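Long-range contacts in ribosome maturation protein SDO1 homolog (Methanothermobacter thermautotrophicus, PDB 2WBM), which probably acts in ribosome maturation by binding the ribosome, as an archaeal member of the SBDS family of RNA-binding proteins: residues Ile29-Ser34 / Thr105-Ala110; Arg38-Val43 / Phe70-Lys75; Ala49-Glu54 / Val99-Gly104. All blocks are in the same frame, centred on the assembly; numbering follows the deposited sequence.

Overall arrangement
All three contacts lie in the N-terminal SBDS domain. Contact 1 joins the central strand 28-34 to the outer strand 105-107, and contact 2 sets the loop 70-75 against the other outer strand, 37-43; their centres are about 8 Å apart. Contact 3 pairs the ends of helices 45-52 and 93-103, the latter packed on the apolar face of the sheet. Each runs from core to surface: Ile29 and Ala30, then Glu40, Leu42, Phe70 and Ala73, then Phe51 and Leu101 are buried, whereas Thr105, then Arg38, Arg71 and Arg74, then Arg102 are exposed. Contact 1 is mainly backbone ladder, contact 2 turns on a buried carboxylate, and contact 3 on arginines and bridging water.

Contact 1. Residues Ile29-Ser34 / Thr105-Ala110; sequences IARLES and TIQLTA
Ile29 and Gln107 exchange two backbone hydrogen bonds, and Arg31 and Thr105 exchange two more, which makes this an antiparallel ladder joining the central strand of the three-stranded sheet to its outer strand 105-107. The bonds are nearly straight: Gln107 N to Ile29 O measures 2.8 Å, as does Thr105 N to Arg31 O. Between these two hydrogen-bonded pairs lies the non-hydrogen-bonded pair Ala30-Ile106, whose side chains share the other face of the sheet. There the end of the isoleucine bends to Ala30, with Ile106 CD1 at 4.0 Å from Ala30 CB, while Ile100 and Leu101 of helix 93-103 also press on Ala30.

On the face that carries Arg31, Thr105 and Gln107, the flat ends of two long side chains stack. The guanidinium of Arg31 and the amide of Gln107 are only 9° from parallel, although the two chains cross at about a right angle. Gln107 CG sits over the centre of the guanidinium, 3.6 Å from Arg31 CZ, and Gln107 CD lies 3.4 Å from Arg31 NH1. The glutamine reaches this place through a bend at its second torsion (chi2 -61°), which folds the amide along its own strand toward Thr105; the arginine bends one bond further out, at chi3.

Both flat groups are held from outside the stack. Glu40 of strand 37-43 forms a salt bridge with Arg31 NE, steadying the guanidinium. The hydroxyl of Thr105 does the same for the amide: Thr105 OG1 donates to Gln107 OE1 at 2.8 Å, in the carbonyl plane. With the oxygen thus fixed, Gln107 NE2 is turned to water 1, to which it donates at 3.2 Å, and that water also takes a weak bond from Arg31 NH2.

Contact 2. Residues Arg38-Val43 / Phe70-Lys75; sequences RFEVLV and FRDARK
The carboxylate of Glu40 reaches across to the backbone of Ala73, just past the corner the chain turns at Arg71. Its chain runs extended beyond CG (chi2 180°), and this brings Glu40 OE1 to 2.8 Å from Ala73 N in an almost straight bond, received on the anti side of the carboxylate and out of its plane. Water 3 donates to Glu40 OE1 at 2.6 Å and weakly to Asp72 OD1, linking two acids whose oxygens, Glu40 OE1 and Asp72 OD1, lie 4.2 Å apart. Water 2 donates to Glu40 OE2 and Asp72 OD2 and accepts from Arg38 NH1; Arg38 NE is held in a salt bridge by Glu33. These donors, with the salt bridge from Arg31 to Glu40 OE2, probably keep Glu40 ionised despite its burial.

Asp72 turns its carboxylate onward along its own loop: with CG anti to the backbone N (chi1 -175°), Asp72 OD1 meets Lys75 N, three residues later, at 2.9 Å from above the carboxylate plane, an Asx motif that shapes the turn.

The backbones pair in a single antiparallel bridge: Phe70 N binds Glu40 O at 2.7 Å, and Glu40 N donates to Phe70 O. Glu40 O also lies at the edge of the Phe70 ring. Leu42 sets CD1 at 4.0 Å from Phe70 CE2, CG against the methyl of Ala73, and CD2 over one face of the Arg74 guanidinium, offset toward its rim; Arg74 NH2 bonds to Ala27 O.

Glu40 and Leu42 also pack on Ile29 of strand 28-34. On the opposite side of strand 37-43, Val41 packs against helix 93-103, and Phe39 meets that helix and, edge-to-face, Phe88 of helix 81-88.

Contact 3. Residues Ala49-Glu54 / Val99-Gly104; sequences AEFRRE and VILRRG
The carbonyl oxygen of Phe51 is gripped by two waters, and each passes the link on to the guanidinium of Arg102. Water 4 lies 2.7 Å from Phe51 O and accepts from Arg102 NH2; water 5 donates to the same oxygen and accepts from Arg102 NE, 2.8 Å away, at the edge of the guanidinium and in its plane. The last turn of helix 45-52 is thus tied by a pair of bridges to one side chain of helix 93-103.

CG of Phe51 stands anti to the backbone N (chi1 -171°), which throws the ring across to the other helix. There Phe51 CE2 lies over one face of the Arg102 guanidinium, offset toward the rim, and Phe51 CZ is 3.6 Å from Arg102 NH2. The two planes are 23° apart. Water 4 rests over the centre of the ring, so the aromatic face and the carbonyl of one residue share a single water. Deeper in, Leu101 CD1 packs at 3.6 Å from Phe51 CD2, and Val63 of helix 60-63 touches both side chains.

Arg52 makes the direct polar link. Extended from CG to NE, it donates from Arg52 NE to Leu101 O at 2.9 Å, within the carbonyl plane; the oxygen is tilted from the guanidinium plane, and the N-H...O angle is bent to 141°. Arg52 NH2 donates to water 6 at 2.8 Å, and this water is 2.9 Å from Ile100 O. A positive group set beside the last carbonyls of helix 93-103 would probably be favoured by the helix dipole. The whole is a helix-to-helix junction of the SBDS N-terminal domain, an alpha/beta fold in which helix 93-103 covers the apolar face of a three-stranded antiparallel sheet.

Contact 1. Residues Ile29-Ser34 / Thr105-Ala110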
# COMPACT_ATOMS: atom_id res chain seq x y z
N ILE A 29 1.51 -18.18 8.52
CA ILE A 29 1.68 -19.48 7.94
C ILE A 29 1.00 -19.54 6.58
O ILE A 29 -0.14 -19.10 6.44
CB ILE A 29 1.08 -20.53 8.89
CG1 ILE A 29 1.98 -20.66 10.13
CG2 ILE A 29 0.90 -21.89 8.17
CD1 ILE A 29 1.33 -21.39 11.29
N ALA A 30 1.71 -20.04 5.57
CA ALA A 30 1.07 -20.43 4.31
C ALA A 30 0.95 -21.94 4.34
O ALA A 30 1.92 -22.66 4.63
CB ALA A 30 1.90 -19.95 3.10
N ARG A 31 -0.25 -22.43 4.07
CA ARG A 31 -0.59 -23.84 4.24
C ARG A 31 -1.14 -24.40 2.93
O ARG A 31 -1.95 -23.76 2.26
CB ARG A 31 -1.69 -23.95 5.31
CG ARG A 31 -2.26 -25.35 5.47
CD ARG A 31 -3.38 -25.34 6.46
NE ARG A 31 -2.91 -25.12 7.83
CZ ARG A 31 -3.70 -24.81 8.86
NH1 ARG A 31 -5.02 -24.68 8.72
NH2 ARG A 31 -3.16 -24.67 10.07
N LEU A 32 -0.72 -25.61 2.58
CA LEU A 32 -1.32 -26.33 1.48
C LEU A 32 -1.63 -27.75 1.95
O LEU A 32 -0.75 -28.41 2.52
CB LEU A 32 -0.36 -26.36 0.29
CG LEU A 32 -0.87 -27.11 -0.95
CD1 LEU A 32 -2.14 -26.49 -1.49
CD2 LEU A 32 0.22 -27.08 -2.04
N GLU A 33 -2.86 -28.21 1.70
CA GLU A 33 -3.27 -29.58 2.05
C GLU A 33 -3.36 -30.46 0.81
O GLU A 33 -3.98 -30.07 -0.18
CB GLU A 33 -4.63 -29.60 2.74
CG GLU A 33 -4.65 -28.88 4.06
CD GLU A 33 -5.87 -29.19 4.89
OE1 GLU A 33 -6.70 -30.04 4.48
OE2 GLU A 33 -6.01 -28.58 5.97
N SER A 34 -2.77 -31.65 0.88
CA SER A 34 -2.95 -32.65 -0.17
C SER A 34 -3.40 -33.95 0.48
O SER A 34 -2.69 -34.51 1.34
CB SER A 34 -1.63 -32.86 -0.94
OG SER A 34 -1.75 -33.96 -1.84
N THR A 105 -3.35 -21.52 1.38
CA THR A 105 -4.09 -20.53 2.16
C THR A 105 -3.13 -19.84 3.12
O THR A 105 -1.99 -20.27 3.27
CB THR A 105 -5.20 -21.20 3.00
OG1 THR A 105 -4.63 -22.22 3.84
CG2 THR A 105 -6.27 -21.81 2.08
N ILE A 106 -3.61 -18.77 3.75
CA ILE A 106 -2.83 -18.04 4.75
C ILE A 106 -3.54 -18.21 6.10
O ILE A 106 -4.75 -18.02 6.20
CB ILE A 106 -2.73 -16.53 4.42
CG1 ILE A 106 -1.97 -16.32 3.10
CG2 ILE A 106 -2.09 -15.76 5.57
CD1 ILE A 106 -0.50 -16.71 3.12
N GLN A 107 -2.77 -18.59 7.11
CA GLN A 107 -3.32 -18.81 8.45
C GLN A 107 -2.77 -17.74 9.38
O GLN A 107 -1.53 -17.56 9.47
CB GLN A 107 -2.94 -20.22 8.93
CG GLN A 107 -3.31 -21.33 7.93
CD GLN A 107 -4.81 -21.42 7.65
OE1 GLN A 107 -5.22 -21.62 6.50
NE2 GLN A 107 -5.63 -21.25 8.68
N LEU A 108 -3.69 -17.05 10.05
CA LEU A 108 -3.39 -15.96 10.97
C LEU A 108 -3.84 -16.32 12.36
O LEU A 108 -4.85 -17.01 12.54
CB LEU A 108 -4.14 -14.69 10.55
CG LEU A 108 -3.95 -14.22 9.11
CD1 LEU A 108 -4.75 -12.98 8.85
CD2 LEU A 108 -2.46 -14.01 8.77
N THR A 109 -3.14 -15.79 13.37
CA THR A 109 -3.64 -15.88 14.75
C THR A 109 -4.72 -14.80 14.91
O THR A 109 -4.85 -13.92 14.05
CB THR A 109 -2.52 -15.61 15.77
OG1 THR A 109 -2.11 -14.25 15.69
CG2 THR A 109 -1.31 -16.52 15.50
N ALA A 110 -5.50 -14.88 15.99
CA ALA A 110 -6.53 -13.86 16.23
C ALA A 110 -5.90 -12.47 16.34
O ALA A 110 -6.40 -11.49 15.77
CB ALA A 110 -7.32 -14.19 17.49
O HOH W 1 -4.38 -21.92 11.59

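Contact 2. Residues Arg38-Val43 / Phe70-Lys75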
# COMPACT_ATOMS: atom_id res chain seq x y z
N ARG A 38 -1.20 -31.65 5.67
CA ARG A 38 -0.75 -30.26 5.60
C ARG A 38 0.77 -30.08 5.45
O ARG A 38 1.56 -30.82 6.03
CB ARG A 38 -1.17 -29.47 6.84
CG ARG A 38 -2.65 -29.31 6.95
CD ARG A 38 -3.01 -28.66 8.24
NE ARG A 38 -4.45 -28.60 8.39
CZ ARG A 38 -5.08 -28.10 9.44
NH1 ARG A 38 -4.39 -27.61 10.47
NH2 ARG A 38 -6.40 -28.10 9.48
N PHE A 39 1.11 -29.11 4.63
CA PHE A 39 2.47 -28.63 4.42
C PHE A 39 2.40 -27.13 4.64
O PHE A 39 1.52 -26.44 4.07
CB PHE A 39 2.94 -28.93 3.00
CG PHE A 39 3.05 -30.40 2.68
CD1 PHE A 39 4.28 -31.07 2.82
CD2 PHE A 39 1.94 -31.12 2.22
CE1 PHE A 39 4.40 -32.42 2.51
CE2 PHE A 39 2.03 -32.47 1.92
CZ PHE A 39 3.27 -33.14 2.05
N GLU A 40 3.28 -26.62 5.49
CA GLU A 40 3.21 -25.24 5.94
C GLU A 40 4.58 -24.61 5.92
O GLU A 40 5.59 -25.28 6.20
CB GLU A 40 2.67 -25.16 7.37
CG GLU A 40 1.21 -25.66 7.47
CD GLU A 40 0.62 -25.62 8.85
OE1 GLU A 40 1.31 -25.23 9.83
OE2 GLU A 40 -0.58 -25.99 8.96
N VAL A 41 4.60 -23.31 5.62
CA VAL A 41 5.83 -22.52 5.72
C VAL A 41 5.57 -21.24 6.49
O VAL A 41 4.44 -20.76 6.54
CB VAL A 41 6.43 -22.20 4.31
CG1 VAL A 41 7.05 -23.47 3.70
CG2 VAL A 41 5.37 -21.57 3.35
N LEU A 42 6.62 -20.70 7.11
CA LEU A 42 6.53 -19.47 7.89
C LEU A 42 7.03 -18.35 7.00
O LEU A 42 8.16 -18.43 6.49
CB LEU A 42 7.39 -19.56 9.14
CG LEU A 42 6.80 -20.49 10.21
CD1 LEU A 42 7.83 -20.80 11.31
CD2 LEU A 42 5.57 -19.80 10.81
N VAL A 43 6.19 -17.35 6.79
CA VAL A 43 6.46 -16.32 5.79
C VAL A 43 6.16 -14.89 6.25
O VAL A 43 5.32 -14.65 7.12
CB VAL A 43 5.67 -16.58 4.44
CG1 VAL A 43 6.09 -17.90 3.78
CG2 VAL A 43 4.14 -16.53 4.65
N PHE A 70 7.14 -27.37 7.00
CA PHE A 70 6.58 -28.01 8.18
C PHE A 70 5.35 -28.85 7.84
O PHE A 70 4.64 -28.58 6.88
CB PHE A 70 6.16 -26.94 9.20
CG PHE A 70 7.32 -26.13 9.74
CD1 PHE A 70 7.96 -26.52 10.90
CD2 PHE A 70 7.77 -24.98 9.06
CE1 PHE A 70 9.05 -25.77 11.42
CE2 PHE A 70 8.87 -24.23 9.55
CZ PHE A 70 9.50 -24.63 10.74
N ARG A 71 5.09 -29.85 8.68
CA ARG A 71 3.77 -30.47 8.72
C ARG A 71 2.86 -29.56 9.52
O ARG A 71 1.69 -29.38 9.17
CB ARG A 71 3.86 -31.83 9.38
CG ARG A 71 4.76 -32.80 8.59
CD ARG A 71 4.86 -34.11 9.30
NE ARG A 71 3.75 -35.02 8.94
CZ ARG A 71 3.39 -36.08 9.65
NH1 ARG A 71 3.99 -36.37 10.79
NH2 ARG A 71 2.40 -36.84 9.22
N ASP A 72 3.38 -29.02 10.62
CA ASP A 72 2.65 -28.04 11.41
C ASP A 72 3.63 -27.00 11.91
O ASP A 72 4.46 -27.28 12.77
CB ASP A 72 1.89 -28.69 12.58
CG ASP A 72 1.01 -27.69 13.33
OD1 ASP A 72 1.54 -26.65 13.77
OD2 ASP A 72 -0.20 -27.94 13.48
N ALA A 73 3.54 -25.80 11.36
CA ALA A 73 4.55 -24.77 11.61
C ALA A 73 4.50 -24.17 13.01
O ALA A 73 5.51 -23.69 13.51
CB ALA A 73 4.47 -23.68 10.54
N ARG A 74 3.34 -24.21 13.65
CA ARG A 74 3.31 -23.71 15.01
C ARG A 74 3.81 -24.76 16.00
O ARG A 74 4.40 -24.41 17.02
CB ARG A 74 1.93 -23.16 15.40
CG ARG A 74 1.56 -21.85 14.67
CD ARG A 74 2.64 -20.76 14.80
NE ARG A 74 2.30 -19.57 14.02
CZ ARG A 74 3.12 -18.55 13.78
NH1 ARG A 74 4.36 -18.56 14.25
NH2 ARG A 74 2.71 -17.51 13.07
N LYS A 75 3.60 -26.03 15.69
CA LYS A 75 4.03 -27.09 16.61
C LYS A 75 5.47 -27.54 16.32
O LYS A 75 6.10 -28.16 17.17
CB LYS A 75 3.03 -28.25 16.61
CG LYS A 75 1.85 -27.92 17.50
CD LYS A 75 0.61 -28.72 17.22
CE LYS A 75 -0.51 -28.21 18.12
NZ LYS A 75 -1.81 -28.84 17.82
O HOH W 2 -1.33 -28.03 10.79
O HOH W 3 -0.00 -24.50 12.01

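Contact 3. Residues Ala49-Glu54 / Val99-Gly104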
# COMPACT_ATOMS: atom_id res chain seq x y z
N ALA A 49 2.13 -11.70 0.33
CA ALA A 49 1.04 -11.10 -0.44
C ALA A 49 1.54 -10.60 -1.80
O ALA A 49 0.86 -10.77 -2.82
CB ALA A 49 0.36 -9.98 0.34
N GLU A 50 2.72 -9.98 -1.81
CA GLU A 50 3.32 -9.47 -3.04
C GLU A 50 3.68 -10.60 -4.00
O GLU A 50 3.47 -10.48 -5.21
CB GLU A 50 4.59 -8.64 -2.75
CG GLU A 50 4.34 -7.23 -2.21
CD GLU A 50 3.52 -6.34 -3.14
OE1 GLU A 50 3.63 -6.47 -4.39
OE2 GLU A 50 2.78 -5.48 -2.62
N PHE A 51 4.23 -11.68 -3.44
CA PHE A 51 4.63 -12.87 -4.21
C PHE A 51 3.45 -13.47 -4.96
O PHE A 51 3.61 -13.93 -6.09
CB PHE A 51 5.25 -13.92 -3.29
CG PHE A 51 5.89 -15.07 -4.02
CD1 PHE A 51 7.21 -14.99 -4.46
CD2 PHE A 51 5.17 -16.24 -4.27
CE1 PHE A 51 7.81 -16.05 -5.14
CE2 PHE A 51 5.77 -17.32 -4.94
CZ PHE A 51 7.09 -17.22 -5.37
N ARG A 52 2.27 -13.45 -4.32
CA ARG A 52 1.04 -13.95 -4.93
C ARG A 52 0.54 -13.12 -6.11
O ARG A 52 -0.25 -13.62 -6.92
CB ARG A 52 -0.06 -14.04 -3.88
CG ARG A 52 0.12 -15.15 -2.90
CD ARG A 52 -1.07 -15.13 -1.96
NE ARG A 52 -1.27 -16.43 -1.36
CZ ARG A 52 -2.39 -16.81 -0.76
NH1 ARG A 52 -3.43 -15.98 -0.67
NH2 ARG A 52 -2.46 -18.02 -0.25
N ARG A 53 0.96 -11.86 -6.22
CA ARG A 53 0.53 -11.01 -7.33
C ARG A 53 1.18 -11.41 -8.65
O ARG A 53 2.25 -12.01 -8.68
CB ARG A 53 0.80 -9.52 -7.04
CG ARG A 53 0.26 -9.04 -5.71
CD ARG A 53 0.57 -7.58 -5.50
NE ARG A 53 -0.53 -6.73 -5.93
CZ ARG A 53 -0.61 -5.42 -5.71
NH1 ARG A 53 0.36 -4.79 -5.05
NH2 ARG A 53 -1.66 -4.74 -6.14
N GLU A 54 0.50 -11.07 -9.74
CA GLU A 54 1.01 -11.24 -11.09
C GLU A 54 2.29 -10.44 -11.27
O GLU A 54 2.37 -9.28 -10.85
CB GLU A 54 -0.03 -10.75 -12.10
CG GLU A 54 -1.39 -11.40 -11.95
CD GLU A 54 -1.51 -12.68 -12.74
OE1 GLU A 54 -1.80 -12.61 -13.95
OE2 GLU A 54 -1.32 -13.76 -12.14
N VAL A 99 4.79 -23.17 -4.60
CA VAL A 99 3.53 -23.91 -4.78
C VAL A 99 2.59 -23.67 -3.59
O VAL A 99 1.39 -23.40 -3.77
CB VAL A 99 3.75 -25.42 -5.01
CG1 VAL A 99 2.42 -26.12 -5.31
CG2 VAL A 99 4.73 -25.63 -6.19
N ILE A 100 3.13 -23.74 -2.38
CA ILE A 100 2.32 -23.49 -1.19
C ILE A 100 1.77 -22.05 -1.23
O ILE A 100 0.58 -21.83 -0.99
CB ILE A 100 3.08 -23.75 0.12
CG1 ILE A 100 3.46 -25.23 0.22
CG2 ILE A 100 2.21 -23.35 1.32
CD1 ILE A 100 4.27 -25.58 1.47
N LEU A 101 2.63 -21.09 -1.56
CA LEU A 101 2.19 -19.69 -1.65
C LEU A 101 1.12 -19.44 -2.71
O LEU A 101 0.15 -18.67 -2.49
CB LEU A 101 3.39 -18.76 -1.88
CG LEU A 101 4.32 -18.58 -0.67
CD1 LEU A 101 5.60 -17.89 -1.10
CD2 LEU A 101 3.62 -17.79 0.45
N ARG A 102 1.28 -20.07 -3.87
CA ARG A 102 0.39 -19.79 -4.97
C ARG A 102 -0.91 -20.58 -4.93
O ARG A 102 -1.92 -20.11 -5.42
CB ARG A 102 1.11 -19.97 -6.31
CG ARG A 102 2.12 -18.87 -6.56
CD ARG A 102 3.10 -19.27 -7.64
NE ARG A 102 4.01 -18.17 -8.00
CZ ARG A 102 5.24 -18.34 -8.47
NH1 ARG A 102 5.72 -19.56 -8.64
NH2 ARG A 102 5.98 -17.29 -8.78
N ARG A 103 -0.88 -21.77 -4.34
CA ARG A 103 -2.04 -22.67 -4.36
C ARG A 103 -2.72 -22.82 -3.00
O ARG A 103 -3.84 -23.34 -2.92
CB ARG A 103 -1.63 -24.07 -4.85
CG ARG A 103 -1.13 -24.15 -6.30
CD ARG A 103 -2.22 -23.89 -7.29
NE ARG A 103 -1.81 -24.23 -8.65
CZ ARG A 103 -2.36 -25.18 -9.40
NH1 ARG A 103 -3.37 -25.92 -8.93
NH2 ARG A 103 -1.92 -25.40 -10.63
N GLY A 104 -2.04 -22.37 -1.95
CA GLY A 104 -2.48 -22.61 -0.57
C GLY A 104 -3.22 -21.45 0.06
O GLY A 104 -3.69 -20.54 -0.64
O HOH W 4 5.67 -14.64 -7.67
O HOH W 5 2.60 -15.77 -8.05
O HOH W 6 -0.53 -19.79 0.72